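PDB 1ZFN: sulfur carrier protein ThiS adenylyltransferase from Escherichia coli, which catalyses the ATP-dependent adenylation of the C-terminal glycine carboxyl group of the sulfur carrier protein ThiS, a step in thiamine diphosphate biosynthesis. Local coordinates for residues L41-A46 / Q73-T78; L59-D64 / R83-V88; D129-R134 / Q180-N185. All blocks are in the same frame, centred on the assembly; numbering follows the deposited sequence.

In the fold
Interaction 1 is the buried one of the three, almost wholly van der Waals, and it packs the first turn of helix 42-51 against the loop 73-78 close to the dimer interface. Interaction 2 joins the end of strand 56-60 to the start of helix 85-96 and is polar, made of carboxylates, a lysine and the ribose. These two touch directly: Gln73 meets Lys85, and Phe76 packs on Lys85 and Val88. Interaction 3 lies about 21 Å from each of them, centre to centre. Nearer the surface and rich in charge, it ties the start of helix 131-143 to the loop 180-185. All three reach the same ATP.

Interaction 1. Residues L41-A46 / Q73-T78; sequences LGTPAA and QILFTT. With ATP (adenosine-5'-triphosphate), chain F.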
loop_
_atom_site.group_PDB
_atom_site.type_symbol
_atom_site.label_atom_id
_atom_site.label_comp_id
_atom_site.label_asym_id
_atom_site.label_seq_id
_atom_site.Cartn_x
_atom_site.Cartn_y
_atom_site.Cartn_z
ATOM N N LEU A 41 8.820 -2.575 0.286
ATOM C CA LEU A 41 7.824 -3.638 0.334
ATOM C C LEU A 41 7.492 -3.995 1.784
ATOM O O LEU A 41 6.327 -3.969 2.183
ATOM C CB LEU A 41 8.340 -4.888 -0.368
ATOM C CG LEU A 41 8.650 -4.875 -1.864
ATOM C CD1 LEU A 41 9.566 -6.058 -2.141
ATOM C CD2 LEU A 41 7.379 -4.952 -2.714
ATOM N N GLY A 42 8.524 -4.309 2.565
ATOM C CA GLY A 42 8.332 -4.691 3.955
ATOM C C GLY A 42 7.655 -3.682 4.862
ATOM O O GLY A 42 6.830 -4.043 5.687
ATOM N N THR A 43 8.000 -2.413 4.714
ATOM C CA THR A 43 7.435 -1.359 5.547
ATOM C C THR A 43 5.902 -1.345 5.556
ATOM O O THR A 43 5.287 -1.312 6.614
ATOM C CB THR A 43 8.045 0.015 5.122
ATOM O OG1 THR A 43 8.883 0.486 6.176
ATOM C CG2 THR A 43 6.994 1.052 4.807
ATOM N N PRO A 44 5.259 -1.371 4.381
ATOM C CA PRO A 44 3.797 -1.366 4.437
ATOM C C PRO A 44 3.255 -2.756 4.799
ATOM O O PRO A 44 2.184 -2.875 5.383
ATOM C CB PRO A 44 3.410 -0.931 3.026
ATOM C CG PRO A 44 4.466 -1.566 2.206
ATOM C CD PRO A 44 5.724 -1.243 2.991
ATOM N N ALA A 45 4.004 -3.799 4.449
ATOM C CA ALA A 45 3.601 -5.176 4.739
ATOM C C ALA A 45 3.500 -5.389 6.243
ATOM O O ALA A 45 2.503 -5.902 6.741
ATOM C CB ALA A 45 4.619 -6.192 4.126
ATOM N N ALA A 46 4.552 -4.988 6.949
ATOM C CA ALA A 46 4.635 -5.115 8.393
ATOM C C ALA A 46 3.546 -4.304 9.058
ATOM O O ALA A 46 3.003 -4.702 10.082
ATOM C CB ALA A 46 5.989 -4.636 8.872
ATOM N N GLN A 73 9.075 4.405 2.116
ATOM C CA GLN A 73 9.089 3.505 3.251
ATOM C C GLN A 73 8.304 4.212 4.348
ATOM O O GLN A 73 8.863 4.724 5.320
ATOM C CB GLN A 73 10.527 3.223 3.660
ATOM C CG GLN A 73 11.416 3.008 2.447
ATOM C CD GLN A 73 12.691 2.251 2.747
ATOM O OE1 GLN A 73 13.246 2.352 3.837
ATOM N NE2 GLN A 73 13.176 1.501 1.762
ATOM N N ILE A 74 6.990 4.232 4.146
ATOM C CA ILE A 74 6.014 4.875 5.015
ATOM C C ILE A 74 6.069 4.671 6.531
ATOM O O ILE A 74 5.493 5.457 7.274
ATOM C CB ILE A 74 4.616 4.506 4.553
ATOM C CG1 ILE A 74 4.514 2.986 4.461
ATOM C CG2 ILE A 74 4.327 5.170 3.213
ATOM C CD1 ILE A 74 3.126 2.460 4.268
ATOM N N LEU A 75 6.742 3.628 6.997
ATOM C CA LEU A 75 6.836 3.373 8.432
ATOM C C LEU A 75 7.800 4.341 9.146
ATOM O O LEU A 75 7.617 4.646 10.324
ATOM C CB LEU A 75 7.264 1.914 8.656
ATOM C CG LEU A 75 7.333 1.259 10.043
ATOM C CD1 LEU A 75 6.065 1.514 10.843
ATOM C CD2 LEU A 75 7.555 -0.245 9.865
ATOM N N PHE A 76 8.801 4.848 8.428
ATOM C CA PHE A 76 9.788 5.756 9.019
ATOM C C PHE A 76 9.455 7.243 8.884
ATOM O O PHE A 76 8.530 7.630 8.173
ATOM C CB PHE A 76 11.167 5.500 8.403
ATOM C CG PHE A 76 11.518 4.040 8.280
ATOM C CD1 PHE A 76 12.006 3.532 7.082
ATOM C CD2 PHE A 76 11.358 3.171 9.356
ATOM C CE1 PHE A 76 12.333 2.173 6.947
ATOM C CE2 PHE A 76 11.683 1.811 9.234
ATOM C CZ PHE A 76 12.174 1.312 8.019
ATOM N N THR A 77 10.222 8.061 9.598
ATOM C CA THR A 77 10.083 9.516 9.593
ATOM C C THR A 77 11.502 10.100 9.553
ATOM O O THR A 77 12.459 9.387 9.841
ATOM C CB THR A 77 9.352 10.022 10.859
ATOM O OG1 THR A 77 9.272 11.449 10.815
ATOM C CG2 THR A 77 10.095 9.619 12.116
ATOM N N THR A 78 11.654 11.377 9.200
ATOM C CA THR A 78 12.998 11.966 9.120
ATOM C C THR A 78 13.751 11.855 10.449
ATOM O O THR A 78 14.958 11.611 10.468
ATOM C CB THR A 78 12.958 13.444 8.702
ATOM O OG1 THR A 78 12.509 14.231 9.807
ATOM C CG2 THR A 78 12.009 13.647 7.526
HETATM P PG ATP F . 17.299 1.892 -2.059
HETATM O O1G ATP F . 18.627 1.384 -2.030
HETATM O O2G ATP F . 16.998 3.401 -1.759
HETATM O O3G ATP F . 16.862 1.336 -3.379
HETATM P PB ATP F . 16.650 0.001 0.025
HETATM O O1B ATP F . 17.306 -1.263 -0.403
HETATM O O2B ATP F . 16.482 0.198 1.493
HETATM O O3B ATP F . 16.379 1.194 -0.967
HETATM P PA ATP F . 14.326 -1.567 -0.745
HETATM O O1A ATP F . 12.973 -1.402 -0.447
HETATM O O2A ATP F . 14.733 -2.180 -2.097
HETATM O O3A ATP F . 15.039 -0.224 -0.200
HETATM O "O5'" ATP F . 14.987 -2.444 0.369
HETATM C "C5'" ATP F . 14.480 -3.555 0.942
HETATM C "C4'" ATP F . 15.151 -3.890 2.289
HETATM O "O4'" ATP F . 15.637 -5.162 2.571
HETATM C "C3'" ATP F . 16.289 -2.865 2.770
HETATM O "O3'" ATP F . 15.942 -2.047 3.862
HETATM C "C2'" ATP F . 17.435 -3.835 2.766
HETATM O "O2'" ATP F . 18.361 -3.334 3.683
HETATM C "C1'" ATP F . 16.867 -5.110 3.209
HETATM N N9 ATP F . 17.587 -6.345 2.865
HETATM C C8 ATP F . 18.159 -6.724 1.678
HETATM N N7 ATP F . 18.702 -7.952 1.792
HETATM C C5 ATP F . 18.482 -8.375 3.063
HETATM C C6 ATP F . 18.819 -9.571 3.763
HETATM N N6 ATP F . 19.442 -10.621 3.239
HETATM N N1 ATP F . 18.435 -9.679 5.092
HETATM C C2 ATP F . 17.735 -8.664 5.749
HETATM N N3 ATP F . 17.412 -7.507 5.054
HETATM C C4 ATP F . 17.785 -7.359 3.741
#
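Thr43, in the first turn of helix 42-51, is the residue that faces the loop most squarely; it follows Gly42, which closes what looks like a GxGxxG motif. The methyl CG2 of Thr43 sits against the backbone where the loop begins, 3.5 Å from the carbonyl carbon C of Gln73. OG1 of Thr43 lies over CB of Leu75 at 3.3 Å and also stands above one face of the Phe76 ring, 3.8 Å from its plane and offset toward the rim near CE1 and CZ.

Next comes Pro44, whose CB meets CD1 of Ile74 at 3.6 Å. Ile74 carries CG1 between its own backbone N and carbonyl carbon (chi1 53°), and this turns CD1 back toward the proline although the CB itself points elsewhere. Pro44 also packs on Tyr48 of the second subunit, and Ile74 on Leu47 of that subunit, so this end of the contact continues into the dimer interface.

The loop holds its shape by itself: Gln73 to Phe76 form a type I beta turn, closed by Phe76 N on Gln73 O at 3.1 Å. Ile74 and Leu75 are the turn's corners and lean on the helix without any hydrogen bond between the segments. Gln73, at the start of the turn, extends its side chain toward the nucleotide. Its NE2 comes within 3.2 Å of ATP O3A, while OE1 lies at the edge of the Phe76 ring and accepts a hydrogen bond from Lys85. The whole fits the strand-turn-helix nucleotide site of a Rossmann fold.

Interaction 2. Residues L59-D64 / R83-V88; sequences LADDDD and RPKSQV. With ATP (adenosine-5'-triphosphate), chain F.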
loop_
_atom_site.group_PDB
_atom_site.type_symbol
_atom_site.label_atom_id
_atom_site.label_comp_id
_atom_site.label_asym_id
_atom_site.label_seq_id
_atom_site.Cartn_x
_atom_site.Cartn_y
_atom_site.Cartn_z
ATOM N N LEU A 59 10.808 -9.045 12.367
ATOM C CA LEU A 59 11.258 -8.087 11.364
ATOM C C LEU A 59 12.791 -8.096 11.259
ATOM O O LEU A 59 13.492 -7.734 12.211
ATOM C CB LEU A 59 10.763 -6.690 11.736
ATOM C CG LEU A 59 9.317 -6.587 12.239
ATOM C CD1 LEU A 59 9.049 -5.146 12.657
ATOM C CD2 LEU A 59 8.325 -7.039 11.165
ATOM N N ALA A 60 13.298 -8.512 10.100
ATOM C CA ALA A 60 14.741 -8.591 9.867
ATOM C C ALA A 60 15.261 -7.577 8.857
ATOM O O ALA A 60 14.777 -7.496 7.728
ATOM C CB ALA A 60 15.117 -10.001 9.409
ATOM N N ASP A 61 16.254 -6.802 9.271
ATOM C CA ASP A 61 16.854 -5.825 8.383
ATOM C C ASP A 61 18.147 -5.304 8.971
ATOM O O ASP A 61 18.196 -4.873 10.130
ATOM C CB ASP A 61 15.905 -4.659 8.109
ATOM C CG ASP A 61 16.300 -3.873 6.866
ATOM O OD1 ASP A 61 17.433 -3.347 6.829
ATOM O OD2 ASP A 61 15.480 -3.788 5.926
ATOM N N ASP A 62 19.189 -5.329 8.141
ATOM C CA ASP A 62 20.522 -4.897 8.534
ATOM C C ASP A 62 20.850 -3.439 8.207
ATOM O O ASP A 62 21.888 -2.933 8.617
ATOM C CB ASP A 62 21.550 -5.813 7.873
ATOM C CG ASP A 62 22.881 -5.796 8.581
ATOM O OD1 ASP A 62 23.792 -6.514 8.128
ATOM O OD2 ASP A 62 23.019 -5.074 9.592
ATOM N N ASP A 63 19.958 -2.760 7.494
ATOM C CA ASP A 63 20.196 -1.370 7.101
ATOM C C ASP A 63 19.697 -0.333 8.118
ATOM O O ASP A 63 18.982 -0.659 9.066
ATOM C CB ASP A 63 19.525 -1.111 5.747
ATOM C CG ASP A 63 20.289 -0.117 4.887
ATOM O OD1 ASP A 63 20.953 0.782 5.439
ATOM O OD2 ASP A 63 20.208 -0.233 3.647
ATOM N N ASP A 64 20.100 0.920 7.907
ATOM C CA ASP A 64 19.688 2.045 8.743
ATOM C C ASP A 64 18.692 2.871 7.929
ATOM O O ASP A 64 18.504 2.625 6.741
ATOM C CB ASP A 64 20.887 2.925 9.109
ATOM C CG ASP A 64 21.756 2.312 10.183
ATOM O OD1 ASP A 64 21.229 2.008 11.272
ATOM O OD2 ASP A 64 22.968 2.140 9.944
ATOM N N ARG A 83 18.994 5.758 12.416
ATOM C CA ARG A 83 18.643 4.787 13.439
ATOM C C ARG A 83 18.392 3.512 12.651
ATOM O O ARG A 83 17.900 3.569 11.533
ATOM C CB ARG A 83 17.373 5.211 14.163
ATOM C CG ARG A 83 17.461 6.562 14.846
ATOM C CD ARG A 83 16.386 6.653 15.911
ATOM N NE ARG A 83 16.483 5.489 16.789
ATOM C CZ ARG A 83 15.448 4.826 17.301
ATOM N NH1 ARG A 83 14.200 5.209 17.038
ATOM N NH2 ARG A 83 15.672 3.748 18.046
ATOM N N PRO A 84 18.734 2.347 13.207
ATOM C CA PRO A 84 18.506 1.103 12.464
ATOM C C PRO A 84 17.038 0.803 12.143
ATOM O O PRO A 84 16.141 0.995 12.968
ATOM C CB PRO A 84 19.172 0.040 13.344
ATOM C CG PRO A 84 19.122 0.626 14.692
ATOM C CD PRO A 84 19.394 2.084 14.491
ATOM N N LYS A 85 16.818 0.338 10.920
ATOM C CA LYS A 85 15.489 0.036 10.425
ATOM C C LYS A 85 14.669 -0.916 11.280
ATOM O O LYS A 85 13.531 -0.606 11.625
ATOM C CB LYS A 85 15.591 -0.501 8.996
ATOM C CG LYS A 85 15.958 0.561 7.975
ATOM C CD LYS A 85 15.887 0.024 6.546
ATOM C CE LYS A 85 16.018 1.156 5.522
ATOM N NZ LYS A 85 15.680 0.740 4.128
ATOM N N SER A 86 15.233 -2.074 11.609
ATOM C CA SER A 86 14.527 -3.062 12.426
ATOM C C SER A 86 14.086 -2.453 13.754
ATOM O O SER A 86 12.939 -2.608 14.163
ATOM C CB SER A 86 15.420 -4.268 12.691
ATOM O OG SER A 86 16.576 -3.874 13.402
ATOM N N GLN A 87 14.998 -1.766 14.430
ATOM C CA GLN A 87 14.656 -1.128 15.689
ATOM C C GLN A 87 13.498 -0.157 15.488
ATOM O O GLN A 87 12.425 -0.342 16.064
ATOM C CB GLN A 87 15.864 -0.393 16.275
ATOM C CG GLN A 87 16.918 -1.343 16.830
ATOM C CD GLN A 87 18.117 -0.632 17.441
ATOM O OE1 GLN A 87 18.026 0.532 17.877
ATOM N NE2 GLN A 87 19.251 -1.337 17.494
ATOM N N VAL A 88 13.705 0.863 14.661
ATOM C CA VAL A 88 12.665 1.849 14.405
ATOM C C VAL A 88 11.345 1.192 14.018
ATOM O O VAL A 88 10.285 1.592 14.500
ATOM C CB VAL A 88 13.075 2.829 13.275
ATOM C CG1 VAL A 88 11.978 3.891 13.073
ATOM C CG2 VAL A 88 14.412 3.495 13.616
HETATM P PG ATP F . 17.299 1.892 -2.059
HETATM O O1G ATP F . 18.627 1.384 -2.030
HETATM O O2G ATP F . 16.998 3.401 -1.759
HETATM O O3G ATP F . 16.862 1.336 -3.379
HETATM P PB ATP F . 16.650 0.001 0.025
HETATM O O1B ATP F . 17.306 -1.263 -0.403
HETATM O O2B ATP F . 16.482 0.198 1.493
HETATM O O3B ATP F . 16.379 1.194 -0.967
HETATM P PA ATP F . 14.326 -1.567 -0.745
HETATM O O1A ATP F . 12.973 -1.402 -0.447
HETATM O O2A ATP F . 14.733 -2.180 -2.097
HETATM O O3A ATP F . 15.039 -0.224 -0.200
HETATM O "O5'" ATP F . 14.987 -2.444 0.369
HETATM C "C5'" ATP F . 14.480 -3.555 0.942
HETATM C "C4'" ATP F . 15.151 -3.890 2.289
HETATM O "O4'" ATP F . 15.637 -5.162 2.571
HETATM C "C3'" ATP F . 16.289 -2.865 2.770
HETATM O "O3'" ATP F . 15.942 -2.047 3.862
HETATM C "C2'" ATP F . 17.435 -3.835 2.766
HETATM O "O2'" ATP F . 18.361 -3.334 3.683
HETATM C "C1'" ATP F . 16.867 -5.110 3.209
HETATM N N9 ATP F . 17.587 -6.345 2.865
HETATM C C8 ATP F . 18.159 -6.724 1.678
HETATM N N7 ATP F . 18.702 -7.952 1.792
HETATM C C5 ATP F . 18.482 -8.375 3.063
HETATM C C6 ATP F . 18.819 -9.571 3.763
HETATM N N6 ATP F . 19.442 -10.621 3.239
HETATM N N1 ATP F . 18.435 -9.679 5.092
HETATM C C2 ATP F . 17.735 -8.664 5.749
HETATM N N3 ATP F . 17.412 -7.507 5.054
HETATM C C4 ATP F . 17.785 -7.359 3.741
#
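Lys85 enters the helix 85-96 straight after the N-cap residue Pro84 and is tied by its backbone to Asp63: Lys85 N donates to Asp63 O at 3.0 Å with a nearly straight N-H...O angle of 163°. The setting is the Rossmann nucleotide site, where the chain leaving strand 56-60 makes an Asx turn and offers an acid to the ribose. In that turn Asp61 OD1 accepts from Asp63 N at 2.7 Å, met nearly end-on by the donor.

Followed outward, the lysine runs along this turn. CB and CG of Lys85 lie over Asp63 O, each 3.4 Å away, and CG also nears the carbonyl of Asp64. CD of Lys85 lies 3.7 Å from Asp61 OD1 and touches CB of Asp63, and CE continues beside Asp64 O. The chain is extended all the way past CG, which brings NZ to the ligand. There it donates to the ribose hydroxyl O3' and, more weakly, to the beta-phosphate oxygen O2B, so one ammonium links the sugar to the beta-phosphate. Gln73 OE1 is the third partner of NZ.

Elsewhere the segments run roughly antiparallel and share a single beta bridge, Asp64 with Pro84. Ser86 lies over the carbonyl of Asp61, whose OD2 also takes a hydrogen bond from Leu38 N. The sugar is gripped from both segments: O2' donates to Asp61 OD1 at 3.3 Å, and O3' donates to Asp61 OD2 at 2.7 Å while accepting from Lys85 NZ at 2.8 Å.

Interaction 3. Residues D129-R134 / Q180-N185; sequences DNMATR and QEPERN. With ATP (adenosine-5'-triphosphate), chain F.
Met131 and Glu181 make the hydrogen bond across this contact: Met131 N, at the start of helix 131-143, donates to Glu181 OE2 at 2.8 Å. The carboxylate oxygen is modelled too near the methionine, so its exact place is doubtful. Beside it the helix carries its own cap. Asn130 OD1 accepts from Thr133 N at 2.8 Å (N-H...O 158°), with the N-H coming from 37° out of the amide plane. Thr133 OG1 adds a weak bond to the same oxygen, which probably helps to orient the hydroxyl that meets the base: Thr133 OG1 in turn accepts from N6 of the adenine at 3.2 Å.

Among the charged groups, Glu181 OE1 forms a salt bridge with NH2 of Arg184 at 2.9 Å. Arg184 is extended from CG to NE, and its NH2 comes to the edge of the Arg134 guanidinium, 3.8 Å from NH1, the two planes turned 77° apart. Arg134 is bent at chi3 and has its own partners, a salt bridge to Asp126 and a hydrogen bond to Thr128 O. With Asp126 on Arg134 and Glu181 on Arg184, the like charges are probably each offset by a carboxylate.

The apolar part is thin. Met131 CE reaches CD of Pro182 at 4.4 Å, and Met131 and Pro182 both also pack on Trp176.

In the fold, helix 131-143 follows strand 123-126, and the loop 180-185 runs past its first turn on the way to Cys186, the active-site cysteine, and helix 193-211, while strand 148-154 lends Ser152 to Asp129, Arg134 and Arg184.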
loop_
_atom_site.group_PDB
_atom_site.type_symbol
_atom_site.label_atom_id
_atom_site.label_comp_id
_atom_site.label_asym_id
_atom_site.label_seq_id
_atom_site.Cartn_x
_atom_site.Cartn_y
_atom_site.Cartn_z
ATOM N N ASP A 129 15.050 -6.760 -1.999
ATOM C CA ASP A 129 15.129 -6.587 -3.431
ATOM C C ASP A 129 16.574 -6.962 -3.676
ATOM O O ASP A 129 17.456 -6.115 -3.748
ATOM C CB ASP A 129 14.829 -5.141 -3.820
ATOM C CG ASP A 129 13.336 -4.852 -3.858
ATOM O OD1 ASP A 129 12.659 -5.321 -4.800
ATOM O OD2 ASP A 129 12.840 -4.168 -2.938
ATOM N N ASN A 130 16.805 -8.264 -3.757
ATOM C CA ASN A 130 18.141 -8.801 -3.942
ATOM C C ASN A 130 18.003 -10.259 -4.372
ATOM O O ASN A 130 17.668 -11.121 -3.563
ATOM C CB ASN A 130 18.891 -8.693 -2.614
ATOM C CG ASN A 130 20.239 -9.364 -2.644
ATOM O OD1 ASN A 130 20.349 -10.552 -2.948
ATOM N ND2 ASN A 130 21.279 -8.609 -2.314
ATOM N N MET A 131 18.261 -10.525 -5.647
ATOM C CA MET A 131 18.145 -11.867 -6.213
ATOM C C MET A 131 18.828 -12.959 -5.392
ATOM O O MET A 131 18.294 -14.067 -5.255
ATOM C CB MET A 131 18.701 -11.880 -7.639
ATOM C CG MET A 131 18.461 -13.173 -8.383
ATOM S SD MET A 131 16.727 -13.647 -8.348
ATOM C CE MET A 131 16.156 -12.982 -9.904
ATOM N N ALA A 132 20.005 -12.649 -4.855
ATOM C CA ALA A 132 20.756 -13.613 -4.051
ATOM C C ALA A 132 19.958 -14.037 -2.821
ATOM O O ALA A 132 19.555 -15.197 -2.691
ATOM C CB ALA A 132 22.083 -13.008 -3.623
ATOM N N THR A 133 19.740 -13.082 -1.925
ATOM C CA THR A 133 18.989 -13.320 -0.705
ATOM C C THR A 133 17.713 -14.070 -1.059
ATOM O O THR A 133 17.356 -15.067 -0.433
ATOM C CB THR A 133 18.585 -12.003 -0.044
ATOM O OG1 THR A 133 19.728 -11.144 0.066
ATOM C CG2 THR A 133 18.008 -12.271 1.330
ATOM N N ARG A 134 17.031 -13.579 -2.079
ATOM C CA ARG A 134 15.799 -14.188 -2.512
ATOM C C ARG A 134 15.973 -15.661 -2.865
ATOM O O ARG A 134 15.147 -16.495 -2.493
ATOM C CB ARG A 134 15.258 -13.423 -3.710
ATOM C CG ARG A 134 13.940 -13.923 -4.216
ATOM C CD ARG A 134 13.447 -12.967 -5.258
ATOM N NE ARG A 134 13.305 -11.624 -4.708
ATOM C CZ ARG A 134 13.554 -10.509 -5.384
ATOM N NH1 ARG A 134 13.969 -10.579 -6.647
ATOM N NH2 ARG A 134 13.375 -9.328 -4.802
ATOM N N GLN A 180 21.823 -14.041 -10.271
ATOM C CA GLN A 180 22.125 -12.680 -10.674
ATOM C C GLN A 180 20.896 -11.997 -11.260
ATOM O O GLN A 180 20.029 -12.642 -11.854
ATOM C CB GLN A 180 23.258 -12.679 -11.692
ATOM C CG GLN A 180 23.046 -13.656 -12.819
ATOM C CD GLN A 180 24.063 -13.481 -13.919
ATOM O OE1 GLN A 180 25.268 -13.453 -13.667
ATOM N NE2 GLN A 180 23.587 -13.367 -15.153
ATOM N N GLU A 181 20.836 -10.682 -11.085
ATOM C CA GLU A 181 19.719 -9.885 -11.565
ATOM C C GLU A 181 19.498 -9.989 -13.065
ATOM O O GLU A 181 20.402 -10.334 -13.826
ATOM C CB GLU A 181 19.934 -8.409 -11.225
ATOM C CG GLU A 181 20.251 -8.122 -9.777
ATOM C CD GLU A 181 19.205 -8.670 -8.831
ATOM O OE1 GLU A 181 17.997 -8.526 -9.121
ATOM O OE2 GLU A 181 19.594 -9.235 -7.789
ATOM N N PRO A 182 18.272 -9.701 -13.506
ATOM C CA PRO A 182 17.928 -9.745 -14.926
ATOM C C PRO A 182 18.304 -8.374 -15.486
ATOM O O PRO A 182 18.883 -7.556 -14.771
ATOM C CB PRO A 182 16.416 -9.951 -14.912
ATOM C CG PRO A 182 16.149 -10.546 -13.559
ATOM C CD PRO A 182 17.056 -9.750 -12.685
ATOM N N GLU A 183 17.978 -8.114 -16.747
ATOM C CA GLU A 183 18.288 -6.816 -17.329
ATOM C C GLU A 183 17.339 -5.724 -16.815
ATOM O O GLU A 183 17.073 -4.736 -17.499
ATOM C CB GLU A 183 18.242 -6.893 -18.853
ATOM C CG GLU A 183 19.367 -7.725 -19.442
ATOM C CD GLU A 183 19.391 -7.680 -20.955
ATOM O OE1 GLU A 183 18.344 -7.973 -21.570
ATOM O OE2 GLU A 183 20.452 -7.354 -21.530
ATOM N N ARG A 184 16.824 -5.926 -15.604
ATOM C CA ARG A 184 15.943 -4.961 -14.951
ATOM C C ARG A 184 16.926 -4.072 -14.198
ATOM O O ARG A 184 16.648 -3.606 -13.099
ATOM C CB ARG A 184 15.024 -5.662 -13.943
ATOM C CG ARG A 184 15.747 -6.163 -12.688
ATOM C CD ARG A 184 14.792 -6.724 -11.643
ATOM N NE ARG A 184 15.444 -6.880 -10.341
ATOM C CZ ARG A 184 14.863 -7.391 -9.255
ATOM N NH1 ARG A 184 13.605 -7.808 -9.302
ATOM N NH2 ARG A 184 15.537 -7.476 -8.111
ATOM N N ASN A 185 18.088 -3.868 -14.810
ATOM C CA ASN A 185 19.172 -3.079 -14.235
ATOM C C ASN A 185 19.215 -1.650 -14.770
ATOM O O ASN A 185 19.763 -0.754 -14.127
ATOM C CB ASN A 185 20.498 -3.784 -14.526
ATOM C CG ASN A 185 21.690 -3.043 -13.971
ATOM O OD1 ASN A 185 21.915 -1.876 -14.286
ATOM N ND2 ASN A 185 22.472 -3.724 -13.143
HETATM P PG ATP F . 17.299 1.892 -2.059
HETATM O O1G ATP F . 18.627 1.384 -2.030
HETATM O O2G ATP F . 16.998 3.401 -1.759
HETATM O O3G ATP F . 16.862 1.336 -3.379
HETATM P PB ATP F . 16.650 0.001 0.025
HETATM O O1B ATP F . 17.306 -1.263 -0.403
HETATM O O2B ATP F . 16.482 0.198 1.493
HETATM O O3B ATP F . 16.379 1.194 -0.967
HETATM P PA ATP F . 14.326 -1.567 -0.745
HETATM O O1A ATP F . 12.973 -1.402 -0.447
HETATM O O2A ATP F . 14.733 -2.180 -2.097
HETATM O O3A ATP F . 15.039 -0.224 -0.200
HETATM O "O5'" ATP F . 14.987 -2.444 0.369
HETATM C "C5'" ATP F . 14.480 -3.555 0.942
HETATM C "C4'" ATP F . 15.151 -3.890 2.289
HETATM O "O4'" ATP F . 15.637 -5.162 2.571
HETATM C "C3'" ATP F . 16.289 -2.865 2.770
HETATM O "O3'" ATP F . 15.942 -2.047 3.862
HETATM C "C2'" ATP F . 17.435 -3.835 2.766
HETATM O "O2'" ATP F . 18.361 -3.334 3.683
HETATM C "C1'" ATP F . 16.867 -5.110 3.209
HETATM N N9 ATP F . 17.587 -6.345 2.865
HETATM C C8 ATP F . 18.159 -6.724 1.678
HETATM N N7 ATP F . 18.702 -7.952 1.792
HETATM C C5 ATP F . 18.482 -8.375 3.063
HETATM C C6 ATP F . 18.819 -9.571 3.763
HETATM N N6 ATP F . 19.442 -10.621 3.239
HETATM N N1 ATP F . 18.435 -9.679 5.092
HETATM C C2 ATP F . 17.735 -8.664 5.749
HETATM N N3 ATP F . 17.412 -7.507 5.054
HETATM C C4 ATP F . 17.785 -7.359 3.741
#